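PDB 4CCY: carboxylesterase YbfK from Bacillus subtilis, which hydrolyses carboxylic esters to an alcohol and a carboxylate, as a cytoplasmic carboxylesterase of the alpha/beta hydrolase superfamily. Local coordinates for residues 31-36 with 80-85; 75-80 with 281-286; 103-108 with 139-144; 224-229 with 253-258. All blocks are in the same frame, centred on the assembly; numbering follows the deposited sequence.

Contact 1. Residues 31-36 with 80-85; sequences ESEAFY and QFRTYA
Arg82 leaves its strand with CG anti to the backbone N (chi1 -178°) and then bends at chi2, a turn that carries its guanidinium to Glu33. Glu33 answers with CG beside its own backbone N and a chain extended beyond it, long enough to put OE1 2.9 Å from Arg82 NH2. The two side chains cross at about a right angle, and their flat ends do likewise, the carboxylate and guanidinium planes standing 85° apart. The carboxylate therefore does not lie alongside the guanidinium in the two-pronged manner. A single oxygen, OE1, sits at the edge of the guanidinium, almost in its plane, while NH2 meets that oxygen from above the carboxylate plane. The N-H...O angle is 132°, a rather bent bond, so charge attraction is likely to matter as much as direction.

Long, flexible residues suit a gap of this width: the nearest CA atoms of the two segments, those of Glu33 and Tyr84, are 9.5 Å apart. Each charge has a second partner, Lys52 NZ for Glu33 OE2 and the carbonyl oxygen of Gly50 for Arg82 NH1. Strands 33-37 and 82-86 are not neighbours in the sheet; both pair antiparallel with strand 42-49, and the salt bridge spans that shared strand, beside the connection to strand 56-60 that supplies Gly50 and Lys52.

Contact 2. Residues 75-80 with 281-286; sequences AAWSSQ and EYVNQR
Trp77 turns the edge of its indole to helix 281-286, and NE1 donates to the backbone oxygen of Asn284 at 3.0 Å. The bond is fairly straight (157°), lies close to the ring plane and falls on a lone pair of the carbonyl. Farther round the rim, Trp77 CZ2 rests 4.0 Å from Val283 CG1, one methyl of a beta-branched side chain. Above one face of the indole, offset toward its rim, stands Asn284 OD1. The small side chain of Ala76 lets the helices approach here, its CB 3.8 Å from Asn284 CB.

Behind this first shell, Asn73 ND2 donates to Asn284 OD1, and Asn284 ND2 to the carbonyl oxygen of Pro72, both partners in the first turn of helix 71-80. Leu57 and Leu59 of strand 56-60 pack against the indole, and the axes of segments 75-80 and 281-286, nearly parallel (16°), come within 9.6 Å. With an alanine for Trp77, the space between the helices and strand 56-60 would probably be underfilled and the Asn284 carbonyl would lose this donor. The chemistry implies a mixed joint: a large, buried, mostly apolar ring packs between the helices, its N-H satisfied by a helix carbonyl.

Contact 3. Residues 103-108 with 139-144; sequences TRADFA and LLRAPE
Arg141 lays its side chain over the first turn of helix 104-118, and most of what it meets there is backbone and methyl. The apolar part comes first. With CG beside the backbone N (chi1 -74°) and the chain extended from CG to NE, the methylenes run out alongside the helix, and CD comes to 3.7 Å from Ala108 CB. Alanine suits both Ala108 and Ala105, its short side chain allowing the arginine to lie close to the helix; Ala105 CB lies 3.8 Å from Arg141 NH1.

The second kind of contact is flat on flat. One face of the guanidinium covers the peptide link between Arg104 and Ala105, with Ala105 N 3.7 Å above its plane and over its centre. Arg104 O is 3.5 Å from Arg141 NE, yet the angle is too poor for a hydrogen bond. Asn137 serves both groups instead: its OD1 accepts from Arg141 NE, and its ND2 donates to Arg104 O.

Charge is the third element. Arg104 NE and Arg141 NH2 are like-charged and 4.6 Å apart, but Arg104 bends at chi3 toward other partners, the carbonyl of Gly219 and the ring of Tyr222.

Within residues 103-108, Asp106 N donates to Thr103 OG1 and Thr103 N to Asp106 OD2, both at 3.1 Å. This reciprocal pair is a capping box, which closes the start of helix 104-118 where the end of helix 130-141, the helix that follows the probable nucleophile elbow of the alpha/beta hydrolase fold, packs against it.

Contact 4. Residues 224-229 with 253-258; sequences FTDQEL and FERASV
Arg255 reaches the start of helix 226-230 and uses all three guanidinium nitrogens on two acceptors of residues 224-229. Its chain, swung away from the backbone N (chi1 -163°) and extended to NE, delivers the guanidinium end-on to Phe224 O, which accepts from NH2 at 2.7 Å and from NH1 at 3.0 Å. NH2 lies on a lone pair of that carbonyl, NH1 nearly along the C=O axis. NH2 also forms a salt bridge with Asp226 OD1 at 2.8 Å, an oxygen tilted 20° from the guanidinium plane, while NE adds a weak bond to it. Outside these residues, NH1 also donates to the carbonyl of Phe158.

Leu229 brings CD1 over one face of the guanidinium, 3.4 Å from NH1, so an apolar branch packs on one face while the hydrogen bonds leave from the edge. A leucine at Arg255 would probably leave the Phe224 carbonyl without both donors and the Asp226 carboxylate without its positive mate.

The helix start has its own bonds. Glu228 N donates to Thr225 OG1 at 3.0 Å, and Thr225 N to Glu228 OE1 at 2.9 Å, where Tyr222 OH also bonds. Thr225 and Glu228 thus form a capping box, and an arginine from helix 249-259 ties down the carbonyl just before the N-cap.

How the contacts relate
Contacts 1 and 2 share Gln80 and adjoin where helix 71-80 runs into strand 82-86; Thr83 OG1 lies 2.7 Å from Ser78 OG, probably a hydrogen bond. Contacts 3 and 4 also meet, Leu140 CD1 packing 3.5 Å from Phe224 CD1, although their centres are about 17 Å apart. Contacts 1 and 4 stand on opposite sides of the chain's centre, their centres about 32 Å apart. Along the chain, contact 2 encloses contacts 3 and 4. Its Val283 side chain is about 12 Å from those of His273 and Glu244, members of the presumed charge relay. In contact 4, the Arg255 side chain is about 14 Å from a bound sodium ion.

Contact 1. Residues 31-36 with 80-85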
loop_
_atom_site.group_PDB
_atom_site.type_symbol
_atom_site.label_atom_id
_atom_site.label_comp_id
_atom_site.label_asym_id
_atom_site.label_seq_id
_atom_site.Cartn_x
_atom_site.Cartn_y
_atom_site.Cartn_z
ATOM N N GLU A 31 17.904 2.253 -11.236
ATOM C CA GLU A 31 18.608 1.128 -10.608
ATOM C C GLU A 31 18.068 0.892 -9.209
ATOM O O GLU A 31 17.617 1.825 -8.550
ATOM C CB GLU A 31 20.116 1.408 -10.525
ATOM C CG GLU A 31 20.789 1.673 -11.861
ATOM C CD GLU A 31 20.677 0.500 -12.825
ATOM O OE1 GLU A 31 20.830 -0.662 -12.386
ATOM O OE2 GLU A 31 20.445 0.736 -14.036
ATOM N N SER A 32 18.112 -0.353 -8.754
ATOM C CA SER A 32 17.613 -0.687 -7.427
ATOM C C SER A 32 18.206 -1.989 -6.939
ATOM O O SER A 32 18.761 -2.761 -7.718
ATOM C CB SER A 32 16.091 -0.800 -7.441
ATOM O OG SER A 32 15.704 -1.873 -8.270
ATOM N N GLU A 33 18.078 -2.227 -5.643
ATOM C CA GLU A 33 18.600 -3.434 -5.018
ATOM C C GLU A 33 17.421 -4.197 -4.448
ATOM O O GLU A 33 16.678 -3.659 -3.639
ATOM C CB GLU A 33 19.570 -3.077 -3.889
ATOM C CG GLU A 33 20.878 -2.448 -4.331
ATOM C CD GLU A 33 21.691 -1.867 -3.173
ATOM O OE1 GLU A 33 21.113 -1.593 -2.094
ATOM O OE2 GLU A 33 22.919 -1.673 -3.347
ATOM N N ALA A 34 17.244 -5.443 -4.869
ATOM C CA ALA A 34 16.190 -6.284 -4.293
ATOM C C ALA A 34 16.826 -7.229 -3.286
ATOM O O ALA A 34 17.886 -7.770 -3.550
ATOM C CB ALA A 34 15.462 -7.056 -5.391
ATOM N N PHE A 35 16.203 -7.405 -2.122
ATOM C CA PHE A 35 16.716 -8.338 -1.090
ATOM C C PHE A 35 15.625 -8.666 -0.065
ATOM O O PHE A 35 14.538 -8.107 -0.125
ATOM C CB PHE A 35 17.966 -7.774 -0.384
ATOM C CG PHE A 35 17.753 -6.420 0.254
ATOM C CD1 PHE A 35 17.775 -5.247 -0.516
ATOM C CD2 PHE A 35 17.536 -6.312 1.620
ATOM C CE1 PHE A 35 17.567 -4.001 0.067
ATOM C CE2 PHE A 35 17.328 -5.064 2.208
ATOM C CZ PHE A 35 17.350 -3.907 1.437
ATOM N N TYR A 36 15.911 -9.578 0.862
ATOM C CA TYR A 36 14.945 -9.896 1.910
ATOM C C TYR A 36 15.446 -9.424 3.256
ATOM O O TYR A 36 16.649 -9.402 3.502
ATOM C CB TYR A 36 14.656 -11.396 1.972
ATOM C CG TYR A 36 14.078 -11.957 0.697
ATOM C CD1 TYR A 36 14.912 -12.389 -0.341
ATOM C CD2 TYR A 36 12.703 -12.058 0.522
ATOM C CE1 TYR A 36 14.387 -12.893 -1.517
ATOM C CE2 TYR A 36 12.173 -12.572 -0.645
ATOM C CZ TYR A 36 13.019 -12.988 -1.651
ATOM O OH TYR A 36 12.498 -13.484 -2.805
ATOM N N GLN A 80 15.317 12.288 -3.862
ATOM C CA GLN A 80 15.559 12.960 -2.585
ATOM C C GLN A 80 15.497 12.022 -1.396
ATOM O O GLN A 80 15.876 12.398 -0.291
ATOM C CB GLN A 80 14.566 14.107 -2.395
ATOM C CG GLN A 80 15.148 15.478 -2.725
ATOM C CD GLN A 80 14.126 16.421 -3.318
ATOM O OE1 GLN A 80 13.678 16.236 -4.459
ATOM N NE2 GLN A 80 13.756 17.441 -2.557
ATOM N N PHE A 81 15.014 10.803 -1.621
ATOM C CA PHE A 81 14.873 9.831 -0.538
ATOM C C PHE A 81 15.489 8.489 -0.891
ATOM O O PHE A 81 15.506 8.081 -2.053
ATOM C CB PHE A 81 13.397 9.642 -0.163
ATOM C CG PHE A 81 12.726 10.906 0.288
ATOM C CD1 PHE A 81 12.860 11.353 1.601
ATOM C CD2 PHE A 81 11.975 11.664 -0.604
ATOM C CE1 PHE A 81 12.245 12.525 2.015
ATOM C CE2 PHE A 81 11.366 12.844 -0.194
ATOM C CZ PHE A 81 11.501 13.271 1.112
ATOM N N ARG A 82 15.996 7.814 0.127
ATOM C CA ARG A 82 16.304 6.405 0.012
ATOM C C ARG A 82 14.972 5.679 0.214
ATOM O O ARG A 82 14.457 5.626 1.334
ATOM C CB ARG A 82 17.328 5.997 1.073
ATOM C CG ARG A 82 17.756 4.534 1.018
ATOM C CD ARG A 82 18.546 4.196 -0.242
ATOM N NE ARG A 82 19.045 2.816 -0.203
ATOM C CZ ARG A 82 19.430 2.112 -1.267
ATOM N NH1 ARG A 82 19.385 2.646 -2.483
ATOM N NH2 ARG A 82 19.860 0.864 -1.115
ATOM N N THR A 83 14.402 5.175 -0.880
ATOM C CA THR A 83 13.101 4.498 -0.840
ATOM C C THR A 83 13.243 2.999 -0.658
ATOM O O THR A 83 14.075 2.356 -1.301
ATOM C CB THR A 83 12.279 4.715 -2.126
ATOM O OG1 THR A 83 13.072 4.319 -3.262
ATOM C CG2 THR A 83 11.842 6.188 -2.258
ATOM N N TYR A 84 12.405 2.457 0.212
ATOM C CA TYR A 84 12.321 1.034 0.453
ATOM C C TYR A 84 10.903 0.576 0.129
ATOM O O TYR A 84 9.983 0.851 0.881
ATOM C CB TYR A 84 12.621 0.739 1.909
ATOM C CG TYR A 84 14.021 1.118 2.359
ATOM C CD1 TYR A 84 15.126 0.336 2.006
ATOM C CD2 TYR A 84 14.234 2.240 3.164
ATOM C CE1 TYR A 84 16.398 0.660 2.444
ATOM C CE2 TYR A 84 15.509 2.575 3.608
ATOM C CZ TYR A 84 16.584 1.787 3.246
ATOM O OH TYR A 84 17.852 2.116 3.677
ATOM N N ALA A 85 10.732 -0.118 -0.993
ATOM C CA ALA A 85 9.416 -0.612 -1.386
ATOM C C ALA A 85 9.230 -2.010 -0.805
ATOM O O ALA A 85 9.909 -2.972 -1.203
ATOM C CB ALA A 85 9.264 -0.620 -2.901
#

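Contact 2. Residues 75-80 with 281-286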
loop_
_atom_site.group_PDB
_atom_site.type_symbol
_atom_site.label_atom_id
_atom_site.label_comp_id
_atom_site.label_asym_id
_atom_site.label_seq_id
_atom_site.Cartn_x
_atom_site.Cartn_y
_atom_site.Cartn_z
ATOM N N ALA A 75 10.939 7.119 -9.564
ATOM C CA ALA A 75 12.015 8.042 -9.967
ATOM C C ALA A 75 11.923 9.381 -9.221
ATOM O O ALA A 75 12.926 9.859 -8.685
ATOM C CB ALA A 75 12.044 8.259 -11.476
ATOM N N ALA A 76 10.731 9.974 -9.177
ATOM C CA ALA A 76 10.539 11.250 -8.461
ATOM C C ALA A 76 10.933 11.157 -6.980
ATOM O O ALA A 76 11.671 12.005 -6.464
ATOM C CB ALA A 76 9.103 11.738 -8.598
ATOM N N TRP A 77 10.466 10.109 -6.303
ATOM C CA TRP A 77 10.688 9.994 -4.863
ATOM C C TRP A 77 12.083 9.573 -4.478
ATOM O O TRP A 77 12.551 9.887 -3.378
ATOM C CB TRP A 77 9.642 9.098 -4.228
ATOM C CG TRP A 77 8.235 9.628 -4.401
ATOM C CD1 TRP A 77 7.844 10.950 -4.657
ATOM C CD2 TRP A 77 6.984 8.867 -4.313
ATOM N NE1 TRP A 77 6.477 11.045 -4.746
ATOM C CE2 TRP A 77 5.899 9.830 -4.548
ATOM C CE3 TRP A 77 6.665 7.530 -4.085
ATOM C CZ2 TRP A 77 4.568 9.446 -4.547
ATOM C CZ3 TRP A 77 5.320 7.160 -4.075
ATOM C CH2 TRP A 77 4.298 8.091 -4.304
ATOM N N SER A 78 12.771 8.889 -5.389
ATOM C CA SER A 78 14.121 8.388 -5.106
ATOM C C SER A 78 15.229 9.343 -5.530
ATOM O O SER A 78 16.401 8.977 -5.466
ATOM C CB SER A 78 14.330 6.998 -5.719
ATOM O OG SER A 78 13.355 6.099 -5.204
ATOM N N SER A 79 14.863 10.557 -5.954
ATOM C CA SER A 79 15.842 11.625 -6.138
ATOM C C SER A 79 16.276 12.135 -4.770
ATOM O O SER A 79 17.458 12.386 -4.545
ATOM C CB SER A 79 15.266 12.802 -6.936
ATOM O OG SER A 79 14.514 12.363 -8.053
ATOM N N GLN A 80 15.317 12.288 -3.862
ATOM C CA GLN A 80 15.559 12.960 -2.585
ATOM C C GLN A 80 15.497 12.022 -1.396
ATOM O O GLN A 80 15.876 12.398 -0.291
ATOM C CB GLN A 80 14.566 14.107 -2.395
ATOM C CG GLN A 80 15.148 15.478 -2.725
ATOM C CD GLN A 80 14.126 16.421 -3.318
ATOM O OE1 GLN A 80 13.678 16.236 -4.459
ATOM N NE2 GLN A 80 13.756 17.441 -2.557
ATOM N N GLU A 281 1.838 12.143 -12.109
ATOM C CA GLU A 281 2.497 13.460 -12.150
ATOM C C GLU A 281 2.088 14.290 -10.924
ATOM O O GLU A 281 2.951 14.816 -10.202
ATOM C CB GLU A 281 2.162 14.232 -13.441
ATOM C CG GLU A 281 2.513 13.531 -14.757
ATOM C CD GLU A 281 1.486 12.479 -15.222
ATOM O OE1 GLU A 281 0.483 12.191 -14.512
ATOM O OE2 GLU A 281 1.697 11.911 -16.334
ATOM N N TYR A 282 0.780 14.404 -10.696
ATOM C CA TYR A 282 0.272 15.130 -9.534
ATOM C C TYR A 282 0.682 14.515 -8.189
ATOM O O TYR A 282 1.211 15.224 -7.324
ATOM C CB TYR A 282 -1.246 15.316 -9.573
ATOM C CG TYR A 282 -1.711 16.045 -8.331
ATOM C CD1 TYR A 282 -1.411 17.407 -8.141
ATOM C CD2 TYR A 282 -2.379 15.367 -7.317
ATOM C CE1 TYR A 282 -1.804 18.072 -6.982
ATOM C CE2 TYR A 282 -2.771 16.023 -6.160
ATOM C CZ TYR A 282 -2.485 17.364 -5.999
ATOM O OH TYR A 282 -2.882 17.974 -4.849
ATOM N N VAL A 283 0.426 13.215 -8.021
ATOM C CA VAL A 283 0.770 12.492 -6.791
ATOM C C VAL A 283 2.270 12.580 -6.504
ATOM O O VAL A 283 2.656 12.829 -5.362
ATOM C CB VAL A 283 0.271 11.010 -6.814
ATOM C CG1 VAL A 283 0.813 10.192 -5.648
ATOM C CG2 VAL A 283 -1.242 10.951 -6.785
ATOM N N ASN A 284 3.107 12.388 -7.527
ATOM C CA ASN A 284 4.565 12.481 -7.357
ATOM C C ASN A 284 5.003 13.779 -6.664
ATOM O O ASN A 284 5.692 13.749 -5.633
ATOM C CB ASN A 284 5.302 12.325 -8.699
ATOM C CG ASN A 284 5.298 10.884 -9.214
ATOM O OD1 ASN A 284 4.797 9.971 -8.554
ATOM N ND2 ASN A 284 5.850 10.683 -10.397
ATOM N N GLN A 285 4.571 14.913 -7.217
ATOM C CA GLN A 285 4.961 16.217 -6.682
ATOM C C GLN A 285 4.282 16.543 -5.346
ATOM O O GLN A 285 4.927 17.090 -4.443
ATOM C CB GLN A 285 4.761 17.339 -7.720
ATOM C CG GLN A 285 5.146 18.738 -7.219
ATOM C CD GLN A 285 6.587 18.823 -6.748
ATOM O OE1 GLN A 285 7.510 18.719 -7.548
ATOM N NE2 GLN A 285 6.785 19.001 -5.446
ATOM N N ARG A 286 3.005 16.194 -5.211
ATOM C CA ARG A 286 2.260 16.460 -3.978
ATOM C C ARG A 286 2.914 15.781 -2.777
ATOM O O ARG A 286 3.029 16.364 -1.701
ATOM C CB ARG A 286 0.814 16.003 -4.104
ATOM C CG ARG A 286 -0.001 16.217 -2.845
ATOM C CD ARG A 286 -0.336 17.696 -2.678
ATOM N NE ARG A 286 -1.000 18.020 -1.416
ATOM C CZ ARG A 286 -0.375 18.362 -0.289
ATOM N NH1 ARG A 286 0.955 18.403 -0.221
ATOM N NH2 ARG A 286 -1.099 18.655 0.794
#

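Contact 3. Residues 103-108 with 139-144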
loop_
_atom_site.group_PDB
_atom_site.type_symbol
_atom_site.label_atom_id
_atom_site.label_comp_id
_atom_site.label_asym_id
_atom_site.label_seq_id
_atom_site.Cartn_x
_atom_site.Cartn_y
_atom_site.Cartn_z
ATOM N N THR A 103 -3.391 -9.824 13.579
ATOM C CA THR A 103 -4.052 -8.749 14.311
ATOM C C THR A 103 -3.374 -7.435 13.946
ATOM O O THR A 103 -2.273 -7.440 13.391
ATOM C CB THR A 103 -3.900 -8.948 15.820
ATOM O OG1 THR A 103 -2.505 -8.937 16.130
ATOM C CG2 THR A 103 -4.528 -10.280 16.269
ATOM N N ARG A 104 -4.013 -6.313 14.268
ATOM C CA ARG A 104 -3.395 -4.998 14.015
ATOM C C ARG A 104 -2.101 -4.789 14.815
ATOM O O ARG A 104 -1.196 -4.067 14.366
ATOM C CB ARG A 104 -4.409 -3.853 14.204
ATOM C CG ARG A 104 -5.566 -3.944 13.208
ATOM C CD ARG A 104 -6.561 -2.783 13.267
ATOM N NE ARG A 104 -7.329 -2.698 14.515
ATOM C CZ ARG A 104 -8.414 -3.421 14.800
ATOM N NH1 ARG A 104 -8.891 -4.322 13.943
ATOM N NH2 ARG A 104 -9.032 -3.238 15.957
ATOM N N ALA A 105 -2.011 -5.434 15.981
ATOM C CA ALA A 105 -0.771 -5.455 16.765
ATOM C C ALA A 105 0.338 -6.176 15.985
ATOM O O ALA A 105 1.451 -5.662 15.876
ATOM C CB ALA A 105 -1.001 -6.096 18.131
ATOM N N ASP A 106 0.023 -7.345 15.421
ATOM C CA ASP A 106 0.943 -8.059 14.524
ATOM C C ASP A 106 1.472 -7.176 13.386
ATOM O O ASP A 106 2.683 -7.152 13.135
ATOM C CB ASP A 106 0.265 -9.285 13.899
ATOM C CG ASP A 106 -0.022 -10.393 14.905
ATOM O OD1 ASP A 106 0.540 -10.399 16.015
ATOM O OD2 ASP A 106 -0.823 -11.271 14.552
ATOM N N PHE A 107 0.571 -6.459 12.702
ATOM C CA PHE A 107 0.964 -5.628 11.562
ATOM C C PHE A 107 2.059 -4.650 11.966
ATOM O O PHE A 107 3.045 -4.501 11.250
ATOM C CB PHE A 107 -0.220 -4.831 10.953
ATOM C CG PHE A 107 -1.406 -5.674 10.555
ATOM C CD1 PHE A 107 -1.264 -7.035 10.231
ATOM C CD2 PHE A 107 -2.673 -5.103 10.485
ATOM C CE1 PHE A 107 -2.372 -7.803 9.879
ATOM C CE2 PHE A 107 -3.771 -5.858 10.126
ATOM C CZ PHE A 107 -3.625 -7.204 9.820
ATOM N N ALA A 108 1.860 -3.969 13.096
ATOM C CA ALA A 108 2.833 -2.988 13.582
ATOM C C ALA A 108 4.132 -3.652 14.043
ATOM O O ALA A 108 5.210 -3.099 13.844
ATOM C CB ALA A 108 2.232 -2.116 14.675
ATOM N N LEU A 139 1.445 4.421 12.395
ATOM C CA LEU A 139 1.667 5.729 13.017
ATOM C C LEU A 139 0.916 5.863 14.357
ATOM O O LEU A 139 1.351 6.612 15.235
ATOM C CB LEU A 139 1.325 6.884 12.058
ATOM C CG LEU A 139 -0.121 7.016 11.567
ATOM C CD1 LEU A 139 -0.973 7.792 12.556
ATOM C CD2 LEU A 139 -0.157 7.662 10.192
ATOM N N LEU A 140 -0.196 5.137 14.510
ATOM C CA LEU A 140 -0.921 5.086 15.782
ATOM C C LEU A 140 -0.181 4.260 16.823
ATOM O O LEU A 140 -0.096 4.648 17.986
ATOM C CB LEU A 140 -2.324 4.502 15.597
ATOM C CG LEU A 140 -3.441 5.365 15.009
ATOM C CD1 LEU A 140 -4.639 4.492 14.664
ATOM C CD2 LEU A 140 -3.852 6.465 15.979
ATOM N N ARG A 141 0.329 3.104 16.418
ATOM C CA ARG A 141 0.965 2.187 17.368
ATOM C C ARG A 141 2.458 2.431 17.536
ATOM O O ARG A 141 3.037 2.004 18.525
ATOM C CB ARG A 141 0.759 0.735 16.943
ATOM C CG ARG A 141 -0.643 0.218 17.179
ATOM C CD ARG A 141 -0.850 -1.099 16.455
ATOM N NE ARG A 141 -2.224 -1.569 16.590
ATOM C CZ ARG A 141 -2.691 -2.226 17.652
ATOM N NH1 ARG A 141 -1.901 -2.496 18.683
ATOM N NH2 ARG A 141 -3.960 -2.603 17.685
ATOM N N ALA A 142 3.088 3.074 16.556
ATOM C CA ALA A 142 4.527 3.336 16.645
ATOM C C ALA A 142 4.890 4.729 16.160
ATOM O O ALA A 142 5.777 4.870 15.320
ATOM C CB ALA A 142 5.324 2.276 15.897
ATOM N N PRO A 143 4.229 5.771 16.719
ATOM C CA PRO A 143 4.454 7.127 16.222
ATOM C C PRO A 143 5.907 7.554 16.339
ATOM O O PRO A 143 6.359 8.367 15.551
ATOM C CB PRO A 143 3.583 7.994 17.138
ATOM C CG PRO A 143 3.395 7.187 18.382
ATOM C CD PRO A 143 3.383 5.754 17.930
ATOM N N GLU A 144 6.624 7.002 17.316
ATOM C CA GLU A 144 8.027 7.344 17.544
ATOM C C GLU A 144 8.942 6.925 16.389
ATOM O O GLU A 144 10.073 7.405 16.284
ATOM C CB GLU A 144 8.524 6.770 18.892
ATOM C CG GLU A 144 8.800 5.261 18.910
ATOM C CD GLU A 144 7.543 4.387 18.939
ATOM O OE1 GLU A 144 6.426 4.893 19.151
ATOM O OE2 GLU A 144 7.672 3.165 18.756
#

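Contact 4. Residues 224-229 with 253-258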
loop_
_atom_site.group_PDB
_atom_site.type_symbol
_atom_site.label_atom_id
_atom_site.label_comp_id
_atom_site.label_asym_id
_atom_site.label_seq_id
_atom_site.Cartn_x
_atom_site.Cartn_y
_atom_site.Cartn_z
ATOM N N PHE A 224 -10.956 2.993 11.787
ATOM C CA PHE A 224 -10.424 3.536 13.039
ATOM C C PHE A 224 -11.488 4.382 13.730
ATOM O O PHE A 224 -12.261 5.066 13.057
ATOM C CB PHE A 224 -9.131 4.311 12.784
ATOM C CG PHE A 224 -8.019 3.442 12.275
ATOM C CD1 PHE A 224 -7.233 2.707 13.161
ATOM C CD2 PHE A 224 -7.799 3.300 10.907
ATOM C CE1 PHE A 224 -6.227 1.869 12.687
ATOM C CE2 PHE A 224 -6.805 2.469 10.432
ATOM C CZ PHE A 224 -6.012 1.757 11.318
ATOM N N THR A 225 -11.560 4.296 15.059
ATOM C CA THR A 225 -12.595 5.011 15.813
ATOM C C THR A 225 -12.242 6.494 15.912
ATOM O O THR A 225 -11.094 6.866 15.681
ATOM C CB THR A 225 -12.743 4.477 17.246
ATOM O OG1 THR A 225 -11.510 4.683 17.952
ATOM C CG2 THR A 225 -13.121 3.001 17.246
ATOM N N ASP A 226 -13.226 7.329 16.248
ATOM C CA ASP A 226 -12.956 8.741 16.543
ATOM C C ASP A 226 -11.835 8.831 17.569
ATOM O O ASP A 226 -10.904 9.600 17.399
ATOM C CB ASP A 226 -14.203 9.446 17.085
ATOM C CG ASP A 226 -15.331 9.507 16.072
ATOM O OD1 ASP A 226 -15.198 8.946 14.966
ATOM O OD2 ASP A 226 -16.364 10.119 16.387
ATOM N N GLN A 227 -11.938 8.017 18.617
ATOM C CA GLN A 227 -10.944 7.944 19.686
ATOM C C GLN A 227 -9.522 7.749 19.151
ATOM O O GLN A 227 -8.608 8.478 19.541
ATOM C CB GLN A 227 -11.334 6.846 20.692
ATOM C CG GLN A 227 -10.317 6.540 21.781
ATOM C CD GLN A 227 -10.870 5.616 22.864
ATOM O OE1 GLN A 227 -11.339 4.510 22.577
ATOM N NE2 GLN A 227 -10.811 6.060 24.113
ATOM N N GLU A 228 -9.337 6.784 18.251
ATOM C CA GLU A 228 -8.010 6.530 17.696
ATOM C C GLU A 228 -7.545 7.673 16.808
ATOM O O GLU A 228 -6.419 8.121 16.938
ATOM C CB GLU A 228 -7.955 5.208 16.936
ATOM C CG GLU A 228 -8.141 3.992 17.830
ATOM C CD GLU A 228 -8.472 2.735 17.055
ATOM O OE1 GLU A 228 -9.447 2.722 16.256
ATOM O OE2 GLU A 228 -7.739 1.751 17.248
ATOM N N LEU A 229 -8.430 8.156 15.936
ATOM C CA LEU A 229 -8.068 9.178 14.949
ATOM C C LEU A 229 -7.698 10.519 15.595
ATOM O O LEU A 229 -6.758 11.189 15.150
ATOM C CB LEU A 229 -9.190 9.361 13.923
ATOM C CG LEU A 229 -9.453 8.202 12.931
ATOM C CD1 LEU A 229 -10.503 8.622 11.919
ATOM C CD2 LEU A 229 -8.195 7.764 12.198
ATOM N N PHE A 253 -13.251 11.641 3.741
ATOM C CA PHE A 253 -12.608 12.961 3.758
ATOM C C PHE A 253 -13.119 13.864 4.896
ATOM O O PHE A 253 -12.325 14.356 5.712
ATOM C CB PHE A 253 -12.758 13.647 2.389
ATOM C CG PHE A 253 -12.452 15.116 2.414
ATOM C CD1 PHE A 253 -11.137 15.568 2.348
ATOM C CD2 PHE A 253 -13.487 16.057 2.519
ATOM C CE1 PHE A 253 -10.853 16.922 2.381
ATOM C CE2 PHE A 253 -13.208 17.417 2.549
ATOM C CZ PHE A 253 -11.891 17.853 2.479
ATOM N N GLU A 254 -14.436 14.074 4.952
ATOM C CA GLU A 254 -15.048 14.870 6.018
ATOM C C GLU A 254 -14.659 14.377 7.424
ATOM O O GLU A 254 -14.217 15.167 8.281
ATOM C CB GLU A 254 -16.575 14.920 5.861
ATOM C CG GLU A 254 -17.038 15.825 4.728
ATOM C CD GLU A 254 -18.539 16.058 4.724
ATOM O OE1 GLU A 254 -19.166 16.011 5.809
ATOM O OE2 GLU A 254 -19.098 16.308 3.635
ATOM N N ARG A 255 -14.804 13.070 7.645
ATOM C CA ARG A 255 -14.453 12.451 8.926
ATOM C C ARG A 255 -12.970 12.655 9.296
ATOM O O ARG A 255 -12.655 13.111 10.398
ATOM C CB ARG A 255 -14.836 10.961 8.924
ATOM C CG ARG A 255 -14.899 10.354 10.305
ATOM C CD ARG A 255 -15.418 8.919 10.326
ATOM N NE ARG A 255 -15.179 8.367 11.658
ATOM C CZ ARG A 255 -14.212 7.506 11.977
ATOM N NH1 ARG A 255 -13.401 7.015 11.051
ATOM N NH2 ARG A 255 -14.077 7.108 13.243
ATOM N N ALA A 256 -12.069 12.333 8.375
ATOM C CA ALA A 256 -10.635 12.505 8.614
ATOM C C ALA A 256 -10.278 13.965 8.914
ATOM O O ALA A 256 -9.529 14.248 9.851
ATOM C CB ALA A 256 -9.836 12.000 7.425
ATOM N N SER A 257 -10.822 14.880 8.105
ATOM C CA SER A 257 -10.578 16.308 8.256
ATOM C C SER A 257 -10.989 16.814 9.631
ATOM O O SER A 257 -10.300 17.640 10.209
ATOM C CB SER A 257 -11.302 17.102 7.168
ATOM O OG SER A 257 -10.716 16.847 5.909
ATOM N N VAL A 258 -12.094 16.297 10.153
ATOM C CA VAL A 258 -12.611 16.730 11.452
ATOM C C VAL A 258 -11.764 16.174 12.602
ATOM O O VAL A 258 -11.461 16.895 13.555
ATOM C CB VAL A 258 -14.100 16.339 11.653
ATOM C CG1 VAL A 258 -14.568 16.659 13.073
ATOM C CG2 VAL A 258 -14.989 17.071 10.658
#